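Local coordinates for protein aspartate aminotransferase, cytoplasmic (Schizosaccharomyces pombe 972h-, PDB 6JPK) that transfers the amino group of L-aspartate to 2-oxoglutarate, using pyridoxal 5'-phosphate as cofactor, to give oxaloacetate and L-glutamate, at residues P72-P77 with A101-V106; F218-Q223 with V249-A254; K332-S337 with E395-A400. The protein carries 1 engineered substitution. One frame throughout, in Å; residues are numbered along the deposited sequence.

In the fold
Following the chain from the N terminus, interaction 1 brings the turn at 72-77 against strand 100-106, closing a loop that holds helices 77-87 and 93-96. Interaction 2 then pairs strands 215-220 and 247-252 in parallel, with helices 230-233 and 235-241 in the connection. Interaction 3 comes last and packs helix 310-340 against helix 394-407. The three follow one another, neither nested nor crossed. Interactions 1 and 2 share the large mixed sheet, separated by strand 264-270, whose His268 bonds to Ser102 of one and Gln251 of the other. Interaction 3 lies apart, its centre about 30 Å from that of interaction 2 and about 44 Å from that of interaction 1.

Interaction 1: P72-P77 with A101-V106; sequences PIAGLP and ASMQSV
Gln104 grips the 72-77 turn at two points, once with its backbone and once with its side-chain amide. Its N donates to Ala74 O at 2.8 Å, from 33° off the plane of that carbonyl. Its OE1 accepts from Leu76 N at 2.9 Å, a straight bond with 165° at the hydrogen. Extended torsions take the amide there: CG is anti to the backbone N (chi1 178°), and the chain runs alongside Gly75 to the start of helix 77-87, where Leu76 is the N-cap residue. Gly75 CA lies 3.3 Å from Gln104 OE1; a side chain here would run into Gln104 CB and crowd the preceding carbonyl. A type I turn from Pro72 to Gly75, closed by Gly75 N to Pro72 O, presents these groups. Next to these bonds the packing is apolar: Met103, bent at chi2 and chi3, brings SD to 3.6 Å from Ala74 CB. Gln288 of helix 274-289 bonds to both Ile73 O and Gln104 O, tying the same two segments a second time. One backbone bond and one side-chain amide bond, both to main-chain atoms of 72-77, thus hold the turn against the strand outermost in this chain's large sheet.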
loop_
_atom_site.group_PDB
_atom_site.type_symbol
_atom_site.label_atom_id
_atom_site.label_comp_id
_atom_site.label_asym_id
_atom_site.label_seq_id
_atom_site.Cartn_x
_atom_site.Cartn_y
_atom_site.Cartn_z
ATOM N N PRO A 72 -5.464 12.077 4.432
ATOM C CA PRO A 72 -6.605 11.419 5.080
ATOM C C PRO A 72 -6.660 9.930 4.766
ATOM O O PRO A 72 -6.061 9.438 3.800
ATOM C CB PRO A 72 -7.816 12.162 4.499
ATOM C CG PRO A 72 -7.295 13.515 4.207
ATOM C CD PRO A 72 -5.862 13.331 3.766
ATOM N N ILE A 73 -7.389 9.194 5.596
ATOM C CA ILE A 73 -7.389 7.741 5.477
ATOM C C ILE A 73 -7.902 7.312 4.105
ATOM O O ILE A 73 -7.385 6.361 3.498
ATOM C CB ILE A 73 -8.211 7.122 6.624
ATOM C CG1 ILE A 73 -8.184 5.604 6.534
ATOM C CG2 ILE A 73 -9.644 7.622 6.602
ATOM C CD1 ILE A 73 -8.324 4.999 7.879
ATOM N N ALA A 74 -8.909 8.009 3.588
ATOM C CA ALA A 74 -9.480 7.697 2.285
ATOM C C ALA A 74 -8.694 8.324 1.131
ATOM O O ALA A 74 -9.023 8.073 -0.037
ATOM C CB ALA A 74 -10.945 8.147 2.240
ATOM N N GLY A 75 -7.684 9.129 1.424
ATOM C CA GLY A 75 -6.783 9.667 0.422
ATOM C C GLY A 75 -6.990 11.156 0.202
ATOM O O GLY A 75 -7.740 11.827 0.911
ATOM N N LEU A 76 -6.300 11.664 -0.816
ATOM C CA LEU A 76 -6.306 13.086 -1.136
ATOM C C LEU A 76 -7.651 13.454 -1.752
ATOM O O LEU A 76 -8.000 12.917 -2.813
ATOM C CB LEU A 76 -5.160 13.389 -2.102
ATOM C CG LEU A 76 -5.000 14.817 -2.611
ATOM C CD1 LEU A 76 -4.508 15.742 -1.487
ATOM C CD2 LEU A 76 -4.049 14.844 -3.807
ATOM N N PRO A 77 -8.440 14.336 -1.130
ATOM C CA PRO A 77 -9.822 14.536 -1.606
ATOM C C PRO A 77 -9.923 15.015 -3.043
ATOM O O PRO A 77 -10.818 14.569 -3.772
ATOM C CB PRO A 77 -10.382 15.571 -0.618
ATOM C CG PRO A 77 -9.578 15.347 0.635
ATOM C CD PRO A 77 -8.184 15.023 0.148
ATOM N N ALA A 101 -18.759 6.431 -2.796
ATOM C CA ALA A 101 -17.747 6.286 -1.753
ATOM C C ALA A 101 -16.435 5.934 -2.442
ATOM O O ALA A 101 -16.326 4.878 -3.064
ATOM C CB ALA A 101 -18.143 5.207 -0.744
ATOM N N SER A 102 -15.449 6.824 -2.358
ATOM C CA SER A 102 -14.188 6.676 -3.082
ATOM C C SER A 102 -13.046 6.571 -2.085
ATOM O O SER A 102 -12.928 7.400 -1.179
ATOM C CB SER A 102 -13.944 7.851 -4.036
ATOM O OG SER A 102 -15.000 7.965 -4.988
ATOM N N MET A 103 -12.208 5.552 -2.255
ATOM C CA MET A 103 -11.066 5.323 -1.383
ATOM C C MET A 103 -9.821 5.225 -2.251
ATOM O O MET A 103 -9.678 4.275 -3.035
ATOM C CB MET A 103 -11.254 4.049 -0.565
ATOM C CG MET A 103 -12.425 4.124 0.406
ATOM S SD MET A 103 -11.836 4.613 2.044
ATOM C CE MET A 103 -10.514 3.388 2.203
ATOM N N GLN A 104 -8.927 6.199 -2.118
ATOM C CA GLN A 104 -7.630 6.090 -2.774
ATOM C C GLN A 104 -6.948 4.823 -2.281
ATOM O O GLN A 104 -6.958 4.522 -1.083
ATOM C CB GLN A 104 -6.777 7.321 -2.485
ATOM C CG GLN A 104 -5.382 7.276 -3.095
ATOM C CD GLN A 104 -4.555 8.481 -2.704
ATOM O OE1 GLN A 104 -5.096 9.555 -2.377
ATOM N NE2 GLN A 104 -3.233 8.319 -2.741
ATOM N N SER A 105 -6.389 4.062 -3.211
ATOM C CA SER A 105 -5.862 2.735 -2.935
ATOM C C SER A 105 -4.442 2.618 -3.475
ATOM O O SER A 105 -3.966 3.464 -4.244
ATOM C CB SER A 105 -6.751 1.652 -3.565
ATOM O OG SER A 105 -6.874 1.863 -4.964
ATOM N N VAL A 106 -3.773 1.541 -3.076
ATOM C CA VAL A 106 -2.451 1.228 -3.602
ATOM C C VAL A 106 -2.674 0.638 -4.989
ATOM O O VAL A 106 -2.617 -0.585 -5.178
ATOM C CB VAL A 106 -1.689 0.257 -2.682
ATOM C CG1 VAL A 106 -0.268 0.026 -3.194
ATOM C CG2 VAL A 106 -1.655 0.793 -1.252
#

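Interaction 2: F218-Q223 with V249-A254; sequences FDIAYQ and VCQSFA. With PO4 (phosphate ion), chain C.
Ala221 CB meets Ser252 CB at 4.2 Å and lies over one face of the Tyr222 ring, 3.8 Å above its plane and offset toward the rim. A water joins the Gln223 and Gln251 amides, donating to Gln223 OE1 and accepting from Gln251 NE2; Leu230 O and His268 hold their other ends. A chi1 of -162° turns the Asp219 carboxylate away from its own N, placing OD1 on a water shared with Cys250 O, while His141 and Asn112 bond to OD2.

Strand segments 218-220 and 249-252 run parallel, their axes 4.8 Å apart at closest and 10° from each other, joined through the intervening helices as a beta-alpha-beta crossover in this fold-type I enzyme's sheet. Cys250 N bonds to Phe218 O, Ile220 N to Cys250 O, and Ser252 N more loosely to Ile220 O at 3.3 Å. On the face they share with Phe218, the side chains of Ile220 and Val249 cross obliquely, CG2 of the one 3.6 Å from CG1 of the other, and both touch Leu87 and Leu237.

At the C-terminal end of the pair, waters bridge Ala221 O to Ser252 O and to Ser252 OG. Ser252 OG also accepts from Ala254 N at 3.0 Å, an ST turn, and donates to a phosphate O2 at 2.6 Å. Ser107, Gly108, Thr109 and Arg263 of the same chain, and Tyr70 of the second subunit, also bond to it. Probably from the crystallisation liquor, the ion has a setting consistent with the cofactor phosphate's place in relatives; the Ser252 side chain is about 6 Å from that of Lys255, the probable cofactor lysine.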
loop_
_atom_site.group_PDB
_atom_site.type_symbol
_atom_site.label_atom_id
_atom_site.label_comp_id
_atom_site.label_asym_id
_atom_site.label_seq_id
_atom_site.Cartn_x
_atom_site.Cartn_y
_atom_site.Cartn_z
ATOM N N PHE A 218 -16.746 -3.865 -11.367
ATOM C CA PHE A 218 -15.981 -3.530 -12.564
ATOM C C PHE A 218 -14.521 -3.302 -12.206
ATOM O O PHE A 218 -14.214 -2.582 -11.252
ATOM C CB PHE A 218 -16.512 -2.269 -13.243
ATOM C CG PHE A 218 -17.779 -2.467 -14.020
ATOM C CD1 PHE A 218 -17.754 -3.069 -15.261
ATOM C CD2 PHE A 218 -18.989 -1.998 -13.525
ATOM C CE1 PHE A 218 -18.929 -3.233 -15.994
ATOM C CE2 PHE A 218 -20.171 -2.156 -14.248
ATOM C CZ PHE A 218 -20.139 -2.776 -15.484
ATOM N N ASP A 219 -13.629 -3.894 -12.981
ATOM C CA ASP A 219 -12.207 -3.570 -12.938
ATOM C C ASP A 219 -11.898 -2.702 -14.152
ATOM O O ASP A 219 -12.121 -3.128 -15.292
ATOM C CB ASP A 219 -11.366 -4.846 -12.944
ATOM C CG ASP A 219 -9.929 -4.607 -12.477
ATOM O OD1 ASP A 219 -9.328 -3.573 -12.847
ATOM O OD2 ASP A 219 -9.398 -5.457 -11.731
ATOM N N ILE A 220 -11.431 -1.472 -13.929
ATOM C CA ILE A 220 -11.120 -0.561 -15.030
ATOM C C ILE A 220 -9.671 -0.098 -14.856
ATOM O O ILE A 220 -9.378 0.903 -14.191
ATOM C CB ILE A 220 -12.106 0.612 -15.138
ATOM C CG1 ILE A 220 -11.765 1.494 -16.340
ATOM C CG2 ILE A 220 -12.221 1.425 -13.843
ATOM C CD1 ILE A 220 -12.970 2.260 -16.882
ATOM N N ALA A 221 -8.752 -0.832 -15.469
ATOM C CA ALA A 221 -7.330 -0.541 -15.389
ATOM C C ALA A 221 -6.784 0.184 -16.613
ATOM O O ALA A 221 -5.621 0.597 -16.589
ATOM C CB ALA A 221 -6.547 -1.843 -15.185
ATOM N N TYR A 222 -7.573 0.347 -17.690
ATOM C CA TYR A 222 -7.012 0.884 -18.929
ATOM C C TYR A 222 -7.867 1.997 -19.531
ATOM O O TYR A 222 -7.873 2.176 -20.750
ATOM C CB TYR A 222 -6.797 -0.231 -19.958
ATOM C CG TYR A 222 -6.048 -1.410 -19.389
ATOM C CD1 TYR A 222 -4.681 -1.347 -19.190
ATOM C CD2 TYR A 222 -6.719 -2.570 -19.011
ATOM C CE1 TYR A 222 -3.988 -2.408 -18.649
ATOM C CE2 TYR A 222 -6.034 -3.647 -18.471
ATOM C CZ TYR A 222 -4.664 -3.554 -18.288
ATOM O OH TYR A 222 -3.964 -4.603 -17.746
ATOM N N GLN A 223 -8.572 2.774 -18.713
ATOM C CA GLN A 223 -9.417 3.825 -19.278
ATOM C C GLN A 223 -8.568 4.865 -20.008
ATOM O O GLN A 223 -7.628 5.426 -19.436
ATOM C CB GLN A 223 -10.252 4.518 -18.195
ATOM C CG GLN A 223 -11.244 5.524 -18.811
ATOM C CD GLN A 223 -11.905 6.461 -17.803
ATOM O OE1 GLN A 223 -11.465 6.580 -16.664
ATOM N NE2 GLN A 223 -12.952 7.157 -18.241
ATOM N N VAL A 249 -16.393 -0.309 -8.313
ATOM C CA VAL A 249 -15.427 -0.051 -9.379
ATOM C C VAL A 249 -14.029 -0.016 -8.776
ATOM O O VAL A 249 -13.799 0.687 -7.786
ATOM C CB VAL A 249 -15.715 1.270 -10.120
ATOM C CG1 VAL A 249 -14.713 1.458 -11.262
ATOM C CG2 VAL A 249 -17.153 1.325 -10.634
ATOM N N CYS A 250 -13.094 -0.751 -9.381
ATOM C CA CYS A 250 -11.683 -0.710 -9.001
ATOM C C CYS A 250 -10.884 -0.089 -10.144
ATOM O O CYS A 250 -10.840 -0.644 -11.246
ATOM C CB CYS A 250 -11.156 -2.107 -8.674
ATOM S SG CYS A 250 -12.143 -2.968 -7.437
ATOM N N GLN A 251 -10.236 1.043 -9.869
ATOM C CA GLN A 251 -9.673 1.915 -10.892
ATOM C C GLN A 251 -8.178 2.048 -10.677
ATOM O O GLN A 251 -7.730 2.265 -9.548
ATOM C CB GLN A 251 -10.343 3.288 -10.840
ATOM C CG GLN A 251 -9.752 4.375 -11.715
ATOM C CD GLN A 251 -10.419 5.722 -11.424
ATOM O OE1 GLN A 251 -10.792 5.993 -10.279
ATOM N NE2 GLN A 251 -10.610 6.544 -12.455
ATOM N N SER A 252 -7.410 1.907 -11.751
ATOM C CA SER A 252 -5.965 2.060 -11.709
ATOM C C SER A 252 -5.537 3.167 -12.661
ATOM O O SER A 252 -6.070 3.282 -13.771
ATOM C CB SER A 252 -5.253 0.745 -12.095
ATOM O OG SER A 252 -3.860 0.937 -12.247
ATOM N N PHE A 253 -4.561 3.966 -12.230
ATOM C CA PHE A 253 -3.903 4.924 -13.106
ATOM C C PHE A 253 -2.507 4.460 -13.499
ATOM O O PHE A 253 -1.725 5.251 -14.039
ATOM C CB PHE A 253 -3.845 6.309 -12.447
ATOM C CG PHE A 253 -5.197 6.941 -12.279
ATOM C CD1 PHE A 253 -5.970 6.671 -11.158
ATOM C CD2 PHE A 253 -5.708 7.779 -13.252
ATOM C CE1 PHE A 253 -7.226 7.241 -11.000
ATOM C CE2 PHE A 253 -6.958 8.345 -13.101
ATOM C CZ PHE A 253 -7.719 8.072 -11.975
ATOM N N ALA A 254 -2.191 3.187 -13.239
ATOM C CA ALA A 254 -0.855 2.668 -13.512
ATOM C C ALA A 254 -0.502 2.804 -14.989
ATOM O O ALA A 254 0.591 3.264 -15.337
ATOM C CB ALA A 254 -0.765 1.205 -13.069
HETATM P P PO4 C . -2.047 -2.168 -10.582
HETATM O O1 PO4 C . -2.128 -2.805 -9.209
HETATM O O2 PO4 C . -2.798 -0.857 -10.630
HETATM O O3 PO4 C . -0.583 -1.953 -10.903
HETATM O O4 PO4 C . -2.640 -3.059 -11.647
HETATM O O HOH W 1 -8.097 -1.596 -11.639
HETATM O O HOH W 2 -8.284 3.112 -15.643
HETATM O O HOH W 3 -4.649 2.880 -16.203
HETATM O O HOH W 4 -3.555 0.139 -14.839
HETATM O O HOH W 5 -9.557 5.724 -14.971
#

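Interaction 3: K332-S337 with E395-A400; sequences KRLRDS and EHVAQA
Arg333 and Glu395 make the charged part of this contact. Arg333 NH2 donates to Glu395 OE1 at 3.0 Å in a salt bridge that meets the oxygen nearly along its C-O bond. The two side chains cross at about a right angle, yet their flat ends lie nearly in one plane, 8° apart, with OE1 at the guanidinium's edge and tilted a little out of its plane. Bends at chi2 and chi3 fold the arginine back toward the neighbouring helix, and a bend at chi2 turns the glutamate to meet it. A second partner fixes the arginine: NH1 bonds to Asn391 OD1, close before helix 394-407. Each of these two nitrogens has its own acceptor, which should restrain the guanidinium's rotation.

The second polar pair joins the Ser337 hydroxyl to the same carboxylate. Ser337 OG is modelled as donating to Glu395 OE2, but at 2.4 Å the distance is too short to be trusted closely. If that contact is real, the glutamate's two oxygens go to residues one turn apart on helix 310-340.

Segments 332-337 and 395-400 pack with a crossing angle of -41° and their axes 9.2 Å apart, in the part of the chain that, as in other class I aminotransferases, would belong to the small domain.

Apolar contacts lie beside the charged pair. Ser337 CB and Ala398 CB touch at 3.5 Å, two short side chains that let the backbones come near, Leu334 CA and Ala398 CA being 5.8 Å apart. A chi1 of -177° swings Leu334 toward the facing helix, its CD1 within 3.9 Å of Ala398 CA and 4.1 Å of Val397 CG1. Leu389 touches Leu334 and Val397 alike, and Met35 adds to the Val397 side.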
loop_
_atom_site.group_PDB
_atom_site.type_symbol
_atom_site.label_atom_id
_atom_site.label_comp_id
_atom_site.label_asym_id
_atom_site.label_seq_id
_atom_site.Cartn_x
_atom_site.Cartn_y
_atom_site.Cartn_z
ATOM N N LYS A 332 -1.702 -3.574 -36.258
ATOM C CA LYS A 332 -1.886 -3.542 -37.703
ATOM C C LYS A 332 -0.663 -4.082 -38.435
ATOM O O LYS A 332 -0.803 -4.838 -39.402
ATOM C CB LYS A 332 -2.191 -2.112 -38.151
ATOM C CG LYS A 332 -2.207 -1.925 -39.662
ATOM C CD LYS A 332 -2.341 -0.444 -40.052
ATOM C CE LYS A 332 -2.336 -0.269 -41.574
ATOM N NZ LYS A 332 -2.230 1.163 -41.997
ATOM N N ARG A 333 0.544 -3.702 -37.998
ATOM C CA ARG A 333 1.758 -4.196 -38.652
ATOM C C ARG A 333 1.855 -5.710 -38.532
ATOM O O ARG A 333 2.111 -6.411 -39.517
ATOM C CB ARG A 333 3.011 -3.544 -38.053
ATOM C CG ARG A 333 3.254 -2.074 -38.408
ATOM C CD ARG A 333 3.752 -1.872 -39.849
ATOM N NE ARG A 333 4.971 -2.622 -40.129
ATOM C CZ ARG A 333 6.184 -2.246 -39.733
ATOM N NH1 ARG A 333 6.332 -1.126 -39.034
ATOM N NH2 ARG A 333 7.250 -2.987 -40.034
ATOM N N LEU A 334 1.649 -6.233 -37.323
ATOM C CA LEU A 334 1.727 -7.677 -37.115
ATOM C C LEU A 334 0.705 -8.416 -37.977
ATOM O O LEU A 334 1.052 -9.359 -38.697
ATOM C CB LEU A 334 1.526 -8.000 -35.631
ATOM C CG LEU A 334 1.656 -9.471 -35.255
ATOM C CD1 LEU A 334 3.002 -10.031 -35.716
ATOM C CD2 LEU A 334 1.460 -9.653 -33.748
ATOM N N ARG A 335 -0.559 -7.980 -37.933
ATOM C CA ARG A 335 -1.596 -8.621 -38.740
ATOM C C ARG A 335 -1.298 -8.509 -40.230
ATOM O O ARG A 335 -1.432 -9.493 -40.973
ATOM C CB ARG A 335 -2.965 -8.012 -38.434
ATOM C CG ARG A 335 -4.100 -8.614 -39.282
ATOM C CD ARG A 335 -5.039 -7.550 -39.826
ATOM N NE ARG A 335 -6.050 -8.081 -40.740
ATOM C CZ ARG A 335 -6.025 -7.929 -42.065
ATOM N NH1 ARG A 335 -5.037 -7.259 -42.645
ATOM N NH2 ARG A 335 -6.992 -8.443 -42.815
ATOM N N ASP A 336 -0.885 -7.320 -40.689
ATOM C CA ASP A 336 -0.624 -7.135 -42.114
ATOM C C ASP A 336 0.501 -8.037 -42.596
ATOM O O ASP A 336 0.470 -8.511 -43.733
ATOM C CB ASP A 336 -0.297 -5.674 -42.421
ATOM C CG ASP A 336 -1.533 -4.784 -42.385
ATOM O OD1 ASP A 336 -2.652 -5.315 -42.199
ATOM O OD2 ASP A 336 -1.385 -3.555 -42.542
ATOM N N SER A 337 1.512 -8.280 -41.757
ATOM C CA SER A 337 2.610 -9.141 -42.202
ATOM C C SER A 337 2.192 -10.604 -42.246
ATOM O O SER A 337 2.609 -11.346 -43.142
ATOM C CB SER A 337 3.826 -8.978 -41.298
ATOM O OG SER A 337 4.412 -7.706 -41.480
ATOM N N GLU A 395 8.755 -7.187 -37.658
ATOM C CA GLU A 395 8.885 -8.119 -38.773
ATOM C C GLU A 395 9.540 -9.428 -38.332
ATOM O O GLU A 395 9.157 -10.509 -38.791
ATOM C CB GLU A 395 9.683 -7.467 -39.902
ATOM C CG GLU A 395 9.049 -7.654 -41.263
ATOM C CD GLU A 395 7.653 -7.045 -41.349
ATOM O OE1 GLU A 395 7.441 -5.925 -40.823
ATOM O OE2 GLU A 395 6.767 -7.696 -41.944
ATOM N N HIS A 396 10.540 -9.347 -37.457
ATOM C CA HIS A 396 11.093 -10.551 -36.848
ATOM C C HIS A 396 10.005 -11.359 -36.134
ATOM O O HIS A 396 9.951 -12.587 -36.266
ATOM C CB HIS A 396 12.220 -10.151 -35.894
ATOM C CG HIS A 396 12.831 -11.296 -35.135
ATOM N ND1 HIS A 396 13.624 -12.250 -35.733
ATOM C CD2 HIS A 396 12.786 -11.618 -33.818
ATOM C CE1 HIS A 396 14.035 -13.117 -34.822
ATOM N NE2 HIS A 396 13.537 -12.755 -33.650
ATOM N N VAL A 397 9.103 -10.685 -35.412
ATOM C CA VAL A 397 8.030 -11.381 -34.697
ATOM C C VAL A 397 7.051 -12.039 -35.672
ATOM O O VAL A 397 6.656 -13.202 -35.495
ATOM C CB VAL A 397 7.306 -10.414 -33.743
ATOM C CG1 VAL A 397 6.042 -11.081 -33.137
ATOM C CG2 VAL A 397 8.263 -9.947 -32.652
ATOM N N ALA A 398 6.625 -11.303 -36.702
ATOM C CA ALA A 398 5.741 -11.883 -37.712
ATOM C C ALA A 398 6.374 -13.102 -38.382
ATOM O O ALA A 398 5.700 -14.113 -38.617
ATOM C CB ALA A 398 5.390 -10.837 -38.769
ATOM N N GLN A 399 7.661 -13.016 -38.712
ATOM C CA GLN A 399 8.330 -14.137 -39.361
ATOM C C GLN A 399 8.350 -15.359 -38.453
ATOM O O GLN A 399 8.173 -16.488 -38.923
ATOM C CB GLN A 399 9.753 -13.741 -39.757
ATOM C CG GLN A 399 9.835 -12.708 -40.881
ATOM C CD GLN A 399 9.741 -13.328 -42.267
ATOM O OE1 GLN A 399 9.896 -14.544 -42.434
ATOM N NE2 GLN A 399 9.491 -12.491 -43.275
ATOM N N ALA A 400 8.571 -15.143 -37.148
ATOM C CA ALA A 400 8.554 -16.232 -36.174
ATOM C C ALA A 400 7.190 -16.895 -36.113
ATOM O O ALA A 400 7.089 -18.128 -36.156
ATOM C CB ALA A 400 8.931 -15.713 -34.788
#